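Hypothetical membrane protein (PDB 6JS9) binds heme through its N-terminal HtaA domain and probably passes it on in the heme uptake machinery of corynebacteria. Local coordinates at residues Gly16-Phe21 / Thr169-Asp174; Lys31-Leu36 / His73-Gln78; Thr153-Ala158 / Gly165-Gly170. All blocks are in the same frame, centred on the assembly; numbering follows the deposited sequence.

Interaction 1: residues Gly16-Phe21 / Thr169-Asp174; sequences GFRQSF and TGEALD. With HEM (protoporphyrin IX containing Fe), chain C.
Glu171 meets Arg18 where the loop 169-174 first reaches the start of helix 19-26. Its OE2 forms a salt bridge with Arg18 NH1, 2.9 Å away, and takes a weak hydrogen bond from NH2. The two side chains cross at about a right angle, with guanidinium and carboxylate planes 57° apart. Arg18 starts with CG trans to its N (chi1 172°) and bends at chi2 (148°), which carries the guanidinium between Glu171 and Ser20. Ala172 adds its O as a weak acceptor for Arg18 NH1. Leu173 CD2 lies 3.7 Å from Arg18 CD, and its CD1 packs 3.9 Å from Phe17 CE1. Asp174 N donates to Phe17 O at 2.9 Å. Arg18 holds the N-cap position, and Asp174 OD1 receives the N-H of the next residue, Gln19, at 2.8 Å. Asp174 OD2 is bridged by a water to Gly16 N and also pairs with Arg22. Arg18 NE donates to Ser20 OG in the guanidinium plane. Ser20 OG approaches heme O1A in a very short bond, whose exact length is doubtful. Arg18 is a second-shell residue of the heme propionate site, with Ser20 in the first shell and Glu171 behind it.

Interaction 2: residues Lys31-Leu36 / His73-Gln78; sequences KGSITL and HFLGHQ. With HEM (protoporphyrin IX containing Fe), chain C.
The short strand 33-37 joins the antiparallel sheet beside the heme pocket by pairing with strand 63-79, through Ser33-Thr35 and His73-Leu75. Ser33 with Leu75 and Thr35 with His73 are hydrogen-bonded pairs. Ile34 with Phe74, between them, is a non-hydrogen-bonded pair. Ser33 N donates to Leu75 O at 3.1 Å, and Leu75 N returns a bond to Ser33 O. Thr35 N and His73 O are 3.0 Å apart, and His73 N reaches Thr35 O at 2.8 Å. The N-to-C directions of the two short strand segments are 163° apart. Gly32 continues the close approach beyond the strand, with its CA 3.2 Å from Leu75 O in a CA-H...O contact.

Ile34 and Phe74 run alongside each other from the same face. Phe74 CG stands opposite its carbonyl carbon (chi1 -56°), which lays the ring along Ile34. Ile34 CG1 is 4.0 Å from Phe74 CD1. This face looks onto helix 19-26, where Ile25 touches Ile34 and the ring of Phe21 meets Phe74 edge-to-face. On the other face Ser33 OG rests 3.7 Å from Leu75 CD1. Leu75 CG also sits over one face of the His73 ring, toward its rim, while His73 NE2 is hydrogen-bonded to Asp86.

The strand 63-79 carries this pairing to the heme. There His77 lays one ring face over the porphyrin, and its NE2 lies 3.2 Å from heme NC. Its NE2 is hydrogen-bonded to Tyr24 OH, the axial ligand of the iron, and its ND1 to Tyr117 OH. Back at the loop, a water links Lys31 O to Gln78 N.

Interaction 3: residues Thr153-Ala158 / Gly165-Gly170; sequences TDLTAA and GFYETG. With HEM (protoporphyrin IX containing Fe), chain C.
Leu155 meets Tyr167 and Gly170 where strand 146-155 ends, and it has the most surface buried by this contact. Its CG stands anti to the backbone N (chi1 178°), and CD2 comes up to the root of the tyrosine. CD2 lies 3.4 Å from Tyr167 CB and 3.8 Å from Tyr167 CD2. The two side chains cross at about a right angle. Leu155 O accepts from Gly170 N at 2.7 Å. Gly170 has a phi of 84°, a backbone shape in which a CB would press on the carbonyl O of Thr169.

Phe166 and Tyr167 of this loop line the heme pocket, while Leu155 at the strand end packs behind Tyr167. Tyr167 OH donates to heme O1A at 2.5 Å, and the carboxylate oxygen lies near the ring plane, at its edge. The Phe166 ring lies over the porphyrin, with heme NA above its centre and CZ 3.4 Å from the iron.

Thr169 packs against the start of helix 157-162. Its OG1 lies 3.3 Å from Ala157 CA, and its CG2 is 3.6 Å from Ala157 N. The preceding Thr156 is the N-cap residue of that helix, and its OG1 bonds to Gly159 N and Val130 O.

All three contacts touch the same heme in the N-terminal domain, which is built on a curved antiparallel sheet. Interactions 1 and 3 are neighbours, their centres 8 Å apart. They share Thr169 and Gly170, and the loop between helix 157-162 and strand 177-183 supplies one side of each. Interaction 2 lies about 17 Å from interaction 1 and 21 Å from interaction 3, measured between centres. It is nested along the chain inside the span closed by interaction 1, and interaction 3 follows it. Helix 19-26 connects the parts: it is followed in the chain by strand 33-37 of interaction 2, and its Phe21 packs beside Tyr167 of interaction 3. The heme is thus held by residues from distant parts of the chain.

Interaction 1: residues Gly16-Phe21 / Thr169-Asp174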
loop_
_atom_site.group_PDB
_atom_site.type_symbol
_atom_site.label_atom_id
_atom_site.label_comp_id
_atom_site.label_asym_id
_atom_site.label_seq_id
_atom_site.Cartn_x
_atom_site.Cartn_y
_atom_site.Cartn_z
ATOM N N GLY A 16 3.785 2.261 5.551
ATOM C CA GLY A 16 4.747 1.210 5.267
ATOM C C GLY A 16 4.142 -0.179 5.331
ATOM O O GLY A 16 4.819 -1.131 5.723
ATOM N N PHE A 17 2.864 -0.299 4.960
ATOM C CA PHE A 17 2.110 -1.557 4.973
ATOM C C PHE A 17 1.938 -2.092 6.394
ATOM O O PHE A 17 0.853 -1.967 6.977
ATOM C CB PHE A 17 2.771 -2.608 4.066
ATOM C CG PHE A 17 2.068 -3.944 4.061
ATOM C CD1 PHE A 17 0.734 -4.043 3.688
ATOM C CD2 PHE A 17 2.748 -5.104 4.410
ATOM C CE1 PHE A 17 0.071 -5.280 3.680
ATOM C CE2 PHE A 17 2.102 -6.345 4.391
ATOM C CZ PHE A 17 0.751 -6.425 4.017
ATOM N N ARG A 18 2.990 -2.681 6.967
ATOM C CA ARG A 18 2.887 -3.266 8.305
ATOM C C ARG A 18 4.279 -3.461 8.884
ATOM O O ARG A 18 5.095 -4.182 8.300
ATOM C CB ARG A 18 2.136 -4.592 8.268
ATOM C CG ARG A 18 2.186 -5.306 9.591
ATOM C CD ARG A 18 0.952 -6.121 9.849
ATOM N NE ARG A 18 1.206 -7.035 10.952
ATOM C CZ ARG A 18 0.276 -7.739 11.575
ATOM N NH1 ARG A 18 -0.993 -7.631 11.206
ATOM N NH2 ARG A 18 0.623 -8.554 12.565
ATOM N N GLN A 19 4.547 -2.850 10.041
ATOM C CA GLN A 19 5.912 -2.848 10.555
ATOM C C GLN A 19 6.435 -4.267 10.775
ATOM O O GLN A 19 7.608 -4.547 10.504
ATOM C CB GLN A 19 6.008 -2.046 11.851
ATOM C CG GLN A 19 7.453 -1.799 12.263
ATOM C CD GLN A 19 7.566 -0.986 13.525
ATOM O OE1 GLN A 19 6.687 -1.033 14.384
ATOM N NE2 GLN A 19 8.646 -0.227 13.645
ATOM N N SER A 20 5.589 -5.174 11.268
ATOM C CA SER A 20 6.061 -6.539 11.501
ATOM C C SER A 20 6.479 -7.215 10.204
ATOM O O SER A 20 7.387 -8.055 10.205
ATOM C CB SER A 20 4.987 -7.371 12.202
ATOM O OG SER A 20 3.924 -7.679 11.313
ATOM N N PHE A 21 5.832 -6.871 9.089
ATOM C CA PHE A 21 6.270 -7.414 7.811
ATOM C C PHE A 21 7.617 -6.832 7.396
ATOM O O PHE A 21 8.507 -7.569 6.951
ATOM C CB PHE A 21 5.224 -7.163 6.732
ATOM C CG PHE A 21 5.540 -7.842 5.439
ATOM C CD1 PHE A 21 5.530 -9.230 5.359
ATOM C CD2 PHE A 21 5.856 -7.107 4.309
ATOM C CE1 PHE A 21 5.818 -9.864 4.175
ATOM C CE2 PHE A 21 6.146 -7.742 3.120
ATOM C CZ PHE A 21 6.130 -9.124 3.054
ATOM N N THR A 169 -7.964 -12.324 7.625
ATOM C CA THR A 169 -8.809 -11.245 7.131
ATOM C C THR A 169 -9.155 -10.280 8.261
ATOM O O THR A 169 -9.471 -10.693 9.381
ATOM C CB THR A 169 -10.097 -11.804 6.517
ATOM O OG1 THR A 169 -9.773 -12.650 5.409
ATOM C CG2 THR A 169 -10.995 -10.664 6.027
ATOM N N GLY A 170 -9.085 -8.985 7.958
ATOM C CA GLY A 170 -9.423 -7.970 8.927
ATOM C C GLY A 170 -8.302 -7.610 9.869
ATOM O O GLY A 170 -8.513 -6.780 10.765
ATOM N N GLU A 171 -7.113 -8.185 9.687
ATOM C CA GLU A 171 -6.009 -7.886 10.584
ATOM C C GLU A 171 -5.574 -6.435 10.444
ATOM O O GLU A 171 -5.569 -5.870 9.346
ATOM C CB GLU A 171 -4.827 -8.807 10.312
ATOM C CG GLU A 171 -3.961 -8.975 11.536
ATOM C CD GLU A 171 -3.219 -10.298 11.567
ATOM O OE1 GLU A 171 -3.808 -11.350 11.222
ATOM O OE2 GLU A 171 -2.034 -10.274 11.942
ATOM N N ALA A 172 -5.217 -5.831 11.574
ATOM C CA ALA A 172 -4.731 -4.462 11.556
ATOM C C ALA A 172 -3.384 -4.392 10.851
ATOM O O ALA A 172 -2.542 -5.287 10.987
ATOM C CB ALA A 172 -4.611 -3.915 12.976
ATOM N N LEU A 173 -3.197 -3.339 10.077
ATOM C CA LEU A 173 -1.931 -3.040 9.438
ATOM C C LEU A 173 -1.414 -1.742 10.048
ATOM O O LEU A 173 -1.938 -1.275 11.064
ATOM C CB LEU A 173 -2.109 -2.976 7.917
ATOM C CG LEU A 173 -2.661 -4.218 7.203
ATOM C CD1 LEU A 173 -2.961 -3.878 5.733
ATOM C CD2 LEU A 173 -1.721 -5.462 7.320
ATOM N N ASP A 174 -0.360 -1.176 9.466
ATOM C CA ASP A 174 0.113 0.109 9.952
ATOM C C ASP A 174 -1.000 1.134 9.756
ATOM O O ASP A 174 -1.754 1.045 8.779
ATOM C CB ASP A 174 1.364 0.580 9.202
ATOM C CG ASP A 174 2.650 -0.080 9.692
ATOM O OD1 ASP A 174 2.609 -0.869 10.650
ATOM O OD2 ASP A 174 3.713 0.219 9.110
HETATM C CHA HEM C . 5.803 -15.077 8.387
HETATM C CHB HEM C . 4.550 -14.098 3.796
HETATM C CHC HEM C . 7.436 -17.646 2.129
HETATM C CHD HEM C . 8.328 -18.913 6.734
HETATM C C1A HEM C . 5.224 -14.474 7.285
HETATM C C2A HEM C . 4.358 -13.313 7.293
HETATM C C3A HEM C . 4.007 -13.027 6.035
HETATM C C4A HEM C . 4.647 -14.009 5.171
HETATM C CMA HEM C . 3.079 -11.856 5.608
HETATM C CAA HEM C . 3.947 -12.549 8.560
HETATM C CBA HEM C . 5.133 -11.721 9.053
HETATM C CGA HEM C . 4.679 -10.886 10.216
HETATM O O1A HEM C . 4.136 -9.769 9.980
HETATM O O2A HEM C . 4.857 -11.357 11.373
HETATM C C1B HEM C . 5.208 -14.974 2.957
HETATM C C2B HEM C . 5.057 -15.010 1.509
HETATM C C3B HEM C . 5.855 -15.992 1.034
HETATM C C4B HEM C . 6.539 -16.597 2.175
HETATM C CMB HEM C . 4.117 -14.039 0.736
HETATM C CAB HEM C . 6.116 -16.482 -0.421
HETATM C CBB HEM C . 5.542 -15.968 -1.519
HETATM C C1C HEM C . 7.930 -18.327 3.230
HETATM C C2C HEM C . 8.835 -19.458 3.207
HETATM C C3C HEM C . 9.085 -19.811 4.482
HETATM C C4C HEM C . 8.353 -18.902 5.351
HETATM C CMC HEM C . 9.355 -20.077 1.894
HETATM C CAC HEM C . 9.981 -20.957 5.023
HETATM C CBC HEM C . 10.633 -21.820 4.247
HETATM C C1D HEM C . 7.749 -17.987 7.588
HETATM C C2D HEM C . 7.847 -17.961 9.045
HETATM C C3D HEM C . 7.147 -16.902 9.497
HETATM C C4D HEM C . 6.581 -16.220 8.352
HETATM C CMD HEM C . 8.630 -18.970 9.921
HETATM C CAD HEM C . 6.967 -16.432 10.963
HETATM C CBD HEM C . 8.152 -15.497 11.231
HETATM C CGD HEM C . 8.127 -14.912 12.625
HETATM O O1D HEM C . 9.204 -14.448 13.069
HETATM O O2D HEM C . 7.059 -14.907 13.299
HETATM N NA HEM C . 5.379 -14.861 5.973
HETATM N NB HEM C . 6.115 -15.960 3.319
HETATM N NC HEM C . 7.679 -18.011 4.548
HETATM N ND HEM C . 6.970 -16.900 7.218
HETATM FE FE HEM C . 6.781 -16.237 5.255
HETATM O O HOH W 1 3.675 2.779 8.256
#

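Interaction 2: residues Lys31-Leu36 / His73-Gln78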
loop_
_atom_site.group_PDB
_atom_site.type_symbol
_atom_site.label_atom_id
_atom_site.label_comp_id
_atom_site.label_asym_id
_atom_site.label_seq_id
_atom_site.Cartn_x
_atom_site.Cartn_y
_atom_site.Cartn_z
ATOM N N LYS A 31 15.171 -12.640 5.649
ATOM C CA LYS A 31 16.538 -12.217 5.340
ATOM C C LYS A 31 16.638 -11.652 3.923
ATOM O O LYS A 31 17.409 -12.125 3.087
ATOM C CB LYS A 31 17.523 -13.377 5.545
ATOM C CG LYS A 31 17.828 -13.650 7.007
ATOM C CD LYS A 31 18.149 -12.336 7.716
ATOM C CE LYS A 31 17.977 -12.431 9.222
ATOM N NZ LYS A 31 18.752 -13.550 9.773
ATOM N N GLY A 32 15.832 -10.622 3.655
ATOM C CA GLY A 32 15.785 -10.024 2.332
ATOM C C GLY A 32 15.971 -8.514 2.379
ATOM O O GLY A 32 16.749 -7.981 3.177
ATOM N N SER A 33 15.240 -7.818 1.506
ATOM C CA SER A 33 15.406 -6.379 1.351
ATOM C C SER A 33 14.087 -5.733 0.945
ATOM O O SER A 33 13.180 -6.389 0.428
ATOM C CB SER A 33 16.466 -6.047 0.297
ATOM O OG SER A 33 16.068 -6.601 -0.943
ATOM N N ILE A 34 14.002 -4.426 1.180
ATOM C CA ILE A 34 12.900 -3.588 0.704
ATOM C C ILE A 34 13.497 -2.507 -0.190
ATOM O O ILE A 34 14.465 -1.843 0.198
ATOM C CB ILE A 34 12.109 -2.950 1.863
ATOM C CG1 ILE A 34 11.605 -4.005 2.853
ATOM C CG2 ILE A 34 10.912 -2.120 1.322
ATOM C CD1 ILE A 34 10.829 -3.397 4.028
ATOM N N THR A 35 12.926 -2.330 -1.382
ATOM C CA THR A 35 13.412 -1.324 -2.322
ATOM C C THR A 35 12.248 -0.473 -2.814
ATOM O O THR A 35 11.246 -1.005 -3.307
ATOM C CB THR A 35 14.137 -1.971 -3.509
ATOM O OG1 THR A 35 15.123 -2.887 -3.018
ATOM C CG2 THR A 35 14.838 -0.924 -4.321
ATOM N N LEU A 36 12.379 0.841 -2.671
ATOM C CA LEU A 36 11.373 1.783 -3.133
ATOM C C LEU A 36 11.755 2.329 -4.501
ATOM O O LEU A 36 12.934 2.535 -4.800
ATOM C CB LEU A 36 11.217 2.931 -2.142
ATOM C CG LEU A 36 10.885 2.524 -0.714
ATOM C CD1 LEU A 36 10.908 3.768 0.165
ATOM C CD2 LEU A 36 9.534 1.825 -0.659
ATOM N N HIS A 73 9.162 -2.911 -3.395
ATOM C CA HIS A 73 9.574 -4.245 -3.830
ATOM C C HIS A 73 10.117 -5.033 -2.639
ATOM O O HIS A 73 11.203 -4.730 -2.136
ATOM C CB HIS A 73 10.620 -4.156 -4.940
ATOM C CG HIS A 73 10.978 -5.485 -5.527
ATOM N ND1 HIS A 73 12.112 -5.687 -6.284
ATOM C CD2 HIS A 73 10.347 -6.682 -5.470
ATOM C CE1 HIS A 73 12.164 -6.952 -6.665
ATOM N NE2 HIS A 73 11.100 -7.576 -6.188
ATOM N N PHE A 74 9.369 -6.056 -2.205
ATOM C CA PHE A 74 9.780 -6.932 -1.114
ATOM C C PHE A 74 10.469 -8.182 -1.662
ATOM O O PHE A 74 9.937 -8.859 -2.549
ATOM C CB PHE A 74 8.580 -7.370 -0.267
ATOM C CG PHE A 74 7.772 -6.241 0.299
ATOM C CD1 PHE A 74 8.206 -5.555 1.426
ATOM C CD2 PHE A 74 6.569 -5.882 -0.277
ATOM C CE1 PHE A 74 7.451 -4.502 1.953
ATOM C CE2 PHE A 74 5.798 -4.845 0.252
ATOM C CZ PHE A 74 6.243 -4.164 1.375
ATOM N N LEU A 75 11.629 -8.505 -1.099
ATOM C CA LEU A 75 12.364 -9.719 -1.424
ATOM C C LEU A 75 12.606 -10.490 -0.141
ATOM O O LEU A 75 12.959 -9.898 0.882
ATOM C CB LEU A 75 13.715 -9.415 -2.086
ATOM C CG LEU A 75 13.738 -8.892 -3.520
ATOM C CD1 LEU A 75 15.153 -8.505 -3.930
ATOM C CD2 LEU A 75 13.144 -9.916 -4.501
ATOM N N GLY A 76 12.422 -11.808 -0.192
ATOM C CA GLY A 76 12.765 -12.643 0.943
ATOM C C GLY A 76 13.030 -14.072 0.524
ATOM O O GLY A 76 12.642 -14.505 -0.567
ATOM N N HIS A 77 13.718 -14.803 1.405
ATOM C CA HIS A 77 13.889 -16.253 1.272
ATOM C C HIS A 77 14.667 -16.608 -0.000
ATOM O O HIS A 77 14.164 -17.233 -0.934
ATOM C CB HIS A 77 12.523 -16.951 1.304
ATOM C CG HIS A 77 11.842 -16.865 2.632
ATOM N ND1 HIS A 77 12.385 -17.401 3.778
ATOM C CD2 HIS A 77 10.667 -16.306 2.996
ATOM C CE1 HIS A 77 11.575 -17.163 4.795
ATOM N NE2 HIS A 77 10.526 -16.502 4.347
ATOM N N GLN A 78 15.934 -16.209 0.003
ATOM C CA GLN A 78 16.784 -16.502 -1.136
ATOM C C GLN A 78 17.089 -17.991 -1.173
ATOM O O GLN A 78 17.719 -18.529 -0.258
ATOM C CB GLN A 78 18.073 -15.697 -1.069
ATOM C CG GLN A 78 18.941 -15.944 -2.286
ATOM C CD GLN A 78 20.060 -14.953 -2.406
ATOM O OE1 GLN A 78 20.603 -14.482 -1.404
ATOM N NE2 GLN A 78 20.414 -14.616 -3.642
HETATM C CHA HEM C . 5.803 -15.077 8.387
HETATM C CHB HEM C . 4.550 -14.098 3.796
HETATM C CHC HEM C . 7.436 -17.646 2.129
HETATM C CHD HEM C . 8.328 -18.913 6.734
HETATM C C1A HEM C . 5.224 -14.474 7.285
HETATM C C2A HEM C . 4.358 -13.313 7.293
HETATM C C3A HEM C . 4.007 -13.027 6.035
HETATM C C4A HEM C . 4.647 -14.009 5.171
HETATM C CMA HEM C . 3.079 -11.856 5.608
HETATM C CAA HEM C . 3.947 -12.549 8.560
HETATM C CBA HEM C . 5.133 -11.721 9.053
HETATM C CGA HEM C . 4.679 -10.886 10.216
HETATM O O1A HEM C . 4.136 -9.769 9.980
HETATM O O2A HEM C . 4.857 -11.357 11.373
HETATM C C1B HEM C . 5.208 -14.974 2.957
HETATM C C2B HEM C . 5.057 -15.010 1.509
HETATM C C3B HEM C . 5.855 -15.992 1.034
HETATM C C4B HEM C . 6.539 -16.597 2.175
HETATM C CMB HEM C . 4.117 -14.039 0.736
HETATM C CAB HEM C . 6.116 -16.482 -0.421
HETATM C CBB HEM C . 5.542 -15.968 -1.519
HETATM C C1C HEM C . 7.930 -18.327 3.230
HETATM C C2C HEM C . 8.835 -19.458 3.207
HETATM C C3C HEM C . 9.085 -19.811 4.482
HETATM C C4C HEM C . 8.353 -18.902 5.351
HETATM C CMC HEM C . 9.355 -20.077 1.894
HETATM C CAC HEM C . 9.981 -20.957 5.023
HETATM C CBC HEM C . 10.633 -21.820 4.247
HETATM C C1D HEM C . 7.749 -17.987 7.588
HETATM C C2D HEM C . 7.847 -17.961 9.045
HETATM C C3D HEM C . 7.147 -16.902 9.497
HETATM C C4D HEM C . 6.581 -16.220 8.352
HETATM C CMD HEM C . 8.630 -18.970 9.921
HETATM C CAD HEM C . 6.967 -16.432 10.963
HETATM C CBD HEM C . 8.152 -15.497 11.231
HETATM C CGD HEM C . 8.127 -14.912 12.625
HETATM O O1D HEM C . 9.204 -14.448 13.069
HETATM O O2D HEM C . 7.059 -14.907 13.299
HETATM N NA HEM C . 5.379 -14.861 5.973
HETATM N NB HEM C . 6.115 -15.960 3.319
HETATM N NC HEM C . 7.679 -18.011 4.548
HETATM N ND HEM C . 6.970 -16.900 7.218
HETATM FE FE HEM C . 6.781 -16.237 5.255
HETATM O O HOH W 2 17.196 -15.097 2.395
#

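Interaction 3: residues Thr153-Ala158 / Gly165-Gly170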
loop_
_atom_site.group_PDB
_atom_site.type_symbol
_atom_site.label_atom_id
_atom_site.label_comp_id
_atom_site.label_asym_id
_atom_site.label_seq_id
_atom_site.Cartn_x
_atom_site.Cartn_y
_atom_site.Cartn_z
ATOM N N THR A 153 -6.137 0.957 9.729
ATOM C CA THR A 153 -6.262 0.129 8.537
ATOM C C THR A 153 -6.500 -1.327 8.903
ATOM O O THR A 153 -5.900 -1.840 9.851
ATOM C CB THR A 153 -5.009 0.199 7.664
ATOM O OG1 THR A 153 -3.922 -0.427 8.358
ATOM C CG2 THR A 153 -4.641 1.639 7.356
ATOM N N ASP A 154 -7.360 -1.979 8.114
ATOM C CA ASP A 154 -7.678 -3.400 8.206
ATOM C C ASP A 154 -7.349 -4.077 6.884
ATOM O O ASP A 154 -7.751 -3.594 5.819
ATOM C CB ASP A 154 -9.163 -3.638 8.506
ATOM C CG ASP A 154 -9.542 -3.261 9.913
ATOM O OD1 ASP A 154 -8.629 -3.083 10.750
ATOM O OD2 ASP A 154 -10.760 -3.143 10.179
ATOM N N LEU A 155 -6.673 -5.220 6.967
ATOM C CA LEU A 155 -6.355 -6.028 5.795
ATOM C C LEU A 155 -7.591 -6.750 5.263
ATOM O O LEU A 155 -8.403 -7.282 6.025
ATOM C CB LEU A 155 -5.271 -7.052 6.164
ATOM C CG LEU A 155 -4.800 -8.037 5.101
ATOM C CD1 LEU A 155 -4.017 -7.298 4.029
ATOM C CD2 LEU A 155 -3.973 -9.123 5.727
ATOM N N THR A 156 -7.723 -6.784 3.940
ATOM C CA THR A 156 -8.850 -7.458 3.311
ATOM C C THR A 156 -8.567 -8.944 3.144
ATOM O O THR A 156 -7.430 -9.411 3.261
ATOM C CB THR A 156 -9.161 -6.871 1.940
ATOM O OG1 THR A 156 -8.088 -7.205 1.050
ATOM C CG2 THR A 156 -9.349 -5.334 2.019
ATOM N N ALA A 157 -9.632 -9.685 2.833
ATOM C CA ALA A 157 -9.491 -11.108 2.547
ATOM C C ALA A 157 -8.495 -11.337 1.417
ATOM O O ALA A 157 -7.608 -12.195 1.513
ATOM C CB ALA A 157 -10.858 -11.705 2.203
ATOM N N ALA A 158 -8.613 -10.556 0.339
ATOM C CA ALA A 158 -7.731 -10.743 -0.807
ATOM C C ALA A 158 -6.296 -10.351 -0.473
ATOM O O ALA A 158 -5.347 -10.976 -0.964
ATOM C CB ALA A 158 -8.256 -9.949 -2.008
ATOM N N GLY A 165 -1.422 -15.908 3.175
ATOM C CA GLY A 165 -2.349 -16.431 4.161
ATOM C C GLY A 165 -1.838 -16.425 5.581
ATOM O O GLY A 165 -2.429 -17.086 6.439
ATOM N N PHE A 166 -0.740 -15.714 5.854
ATOM C CA PHE A 166 -0.195 -15.645 7.206
ATOM C C PHE A 166 -0.997 -14.707 8.095
ATOM O O PHE A 166 -1.128 -14.958 9.300
ATOM C CB PHE A 166 1.276 -15.203 7.160
ATOM C CG PHE A 166 2.202 -16.228 6.536
ATOM C CD1 PHE A 166 2.293 -16.358 5.153
ATOM C CD2 PHE A 166 2.974 -17.064 7.334
ATOM C CE1 PHE A 166 3.144 -17.306 4.576
ATOM C CE2 PHE A 166 3.823 -18.011 6.767
ATOM C CZ PHE A 166 3.909 -18.134 5.390
ATOM N N TYR A 167 -1.534 -13.630 7.528
ATOM C CA TYR A 167 -2.460 -12.761 8.231
ATOM C C TYR A 167 -3.883 -13.262 8.049
ATOM O O TYR A 167 -4.215 -13.873 7.033
ATOM C CB TYR A 167 -2.371 -11.331 7.702
ATOM C CG TYR A 167 -1.006 -10.686 7.813
ATOM C CD1 TYR A 167 -0.288 -10.706 9.014
ATOM C CD2 TYR A 167 -0.432 -10.057 6.719
ATOM C CE1 TYR A 167 0.956 -10.101 9.111
ATOM C CE2 TYR A 167 0.814 -9.458 6.808
ATOM C CZ TYR A 167 1.504 -9.474 8.003
ATOM O OH TYR A 167 2.746 -8.850 8.077
ATOM N N GLU A 168 -4.727 -12.982 9.040
ATOM C CA GLU A 168 -6.154 -13.253 8.941
ATOM C C GLU A 168 -6.863 -12.052 8.324
ATOM O O GLU A 168 -6.431 -10.905 8.480
ATOM C CB GLU A 168 -6.755 -13.546 10.316
ATOM C CG GLU A 168 -6.019 -14.612 11.117
ATOM C CD GLU A 168 -6.076 -15.990 10.466
ATOM O OE1 GLU A 168 -7.188 -16.428 10.091
ATOM O OE2 GLU A 168 -5.006 -16.633 10.327
ATOM N N THR A 169 -7.964 -12.324 7.625
ATOM C CA THR A 169 -8.809 -11.245 7.131
ATOM C C THR A 169 -9.155 -10.280 8.261
ATOM O O THR A 169 -9.471 -10.693 9.381
ATOM C CB THR A 169 -10.097 -11.804 6.517
ATOM O OG1 THR A 169 -9.773 -12.650 5.409
ATOM C CG2 THR A 169 -10.995 -10.664 6.027
ATOM N N GLY A 170 -9.085 -8.985 7.958
ATOM C CA GLY A 170 -9.423 -7.970 8.927
ATOM C C GLY A 170 -8.302 -7.610 9.869
ATOM O O GLY A 170 -8.513 -6.780 10.765
HETATM C CHA HEM C . 5.803 -15.077 8.387
HETATM C CHB HEM C . 4.550 -14.098 3.796
HETATM C CHC HEM C . 7.436 -17.646 2.129
HETATM C CHD HEM C . 8.328 -18.913 6.734
HETATM C C1A HEM C . 5.224 -14.474 7.285
HETATM C C2A HEM C . 4.358 -13.313 7.293
HETATM C C3A HEM C . 4.007 -13.027 6.035
HETATM C C4A HEM C . 4.647 -14.009 5.171
HETATM C CMA HEM C . 3.079 -11.856 5.608
HETATM C CAA HEM C . 3.947 -12.549 8.560
HETATM C CBA HEM C . 5.133 -11.721 9.053
HETATM C CGA HEM C . 4.679 -10.886 10.216
HETATM O O1A HEM C . 4.136 -9.769 9.980
HETATM O O2A HEM C . 4.857 -11.357 11.373
HETATM C C1B HEM C . 5.208 -14.974 2.957
HETATM C C2B HEM C . 5.057 -15.010 1.509
HETATM C C3B HEM C . 5.855 -15.992 1.034
HETATM C C4B HEM C . 6.539 -16.597 2.175
HETATM C CMB HEM C . 4.117 -14.039 0.736
HETATM C CAB HEM C . 6.116 -16.482 -0.421
HETATM C CBB HEM C . 5.542 -15.968 -1.519
HETATM C C1C HEM C . 7.930 -18.327 3.230
HETATM C C2C HEM C . 8.835 -19.458 3.207
HETATM C C3C HEM C . 9.085 -19.811 4.482
HETATM C C4C HEM C . 8.353 -18.902 5.351
HETATM C CMC HEM C . 9.355 -20.077 1.894
HETATM C CAC HEM C . 9.981 -20.957 5.023
HETATM C CBC HEM C . 10.633 -21.820 4.247
HETATM C C1D HEM C . 7.749 -17.987 7.588
HETATM C C2D HEM C . 7.847 -17.961 9.045
HETATM C C3D HEM C . 7.147 -16.902 9.497
HETATM C C4D HEM C . 6.581 -16.220 8.352
HETATM C CMD HEM C . 8.630 -18.970 9.921
HETATM C CAD HEM C . 6.967 -16.432 10.963
HETATM C CBD HEM C . 8.152 -15.497 11.231
HETATM C CGD HEM C . 8.127 -14.912 12.625
HETATM O O1D HEM C . 9.204 -14.448 13.069
HETATM O O2D HEM C . 7.059 -14.907 13.299
HETATM N NA HEM C . 5.379 -14.861 5.973
HETATM N NB HEM C . 6.115 -15.960 3.319
HETATM N NC HEM C . 7.679 -18.011 4.548
HETATM N ND HEM C . 6.970 -16.900 7.218
HETATM FE FE HEM C . 6.781 -16.237 5.255
#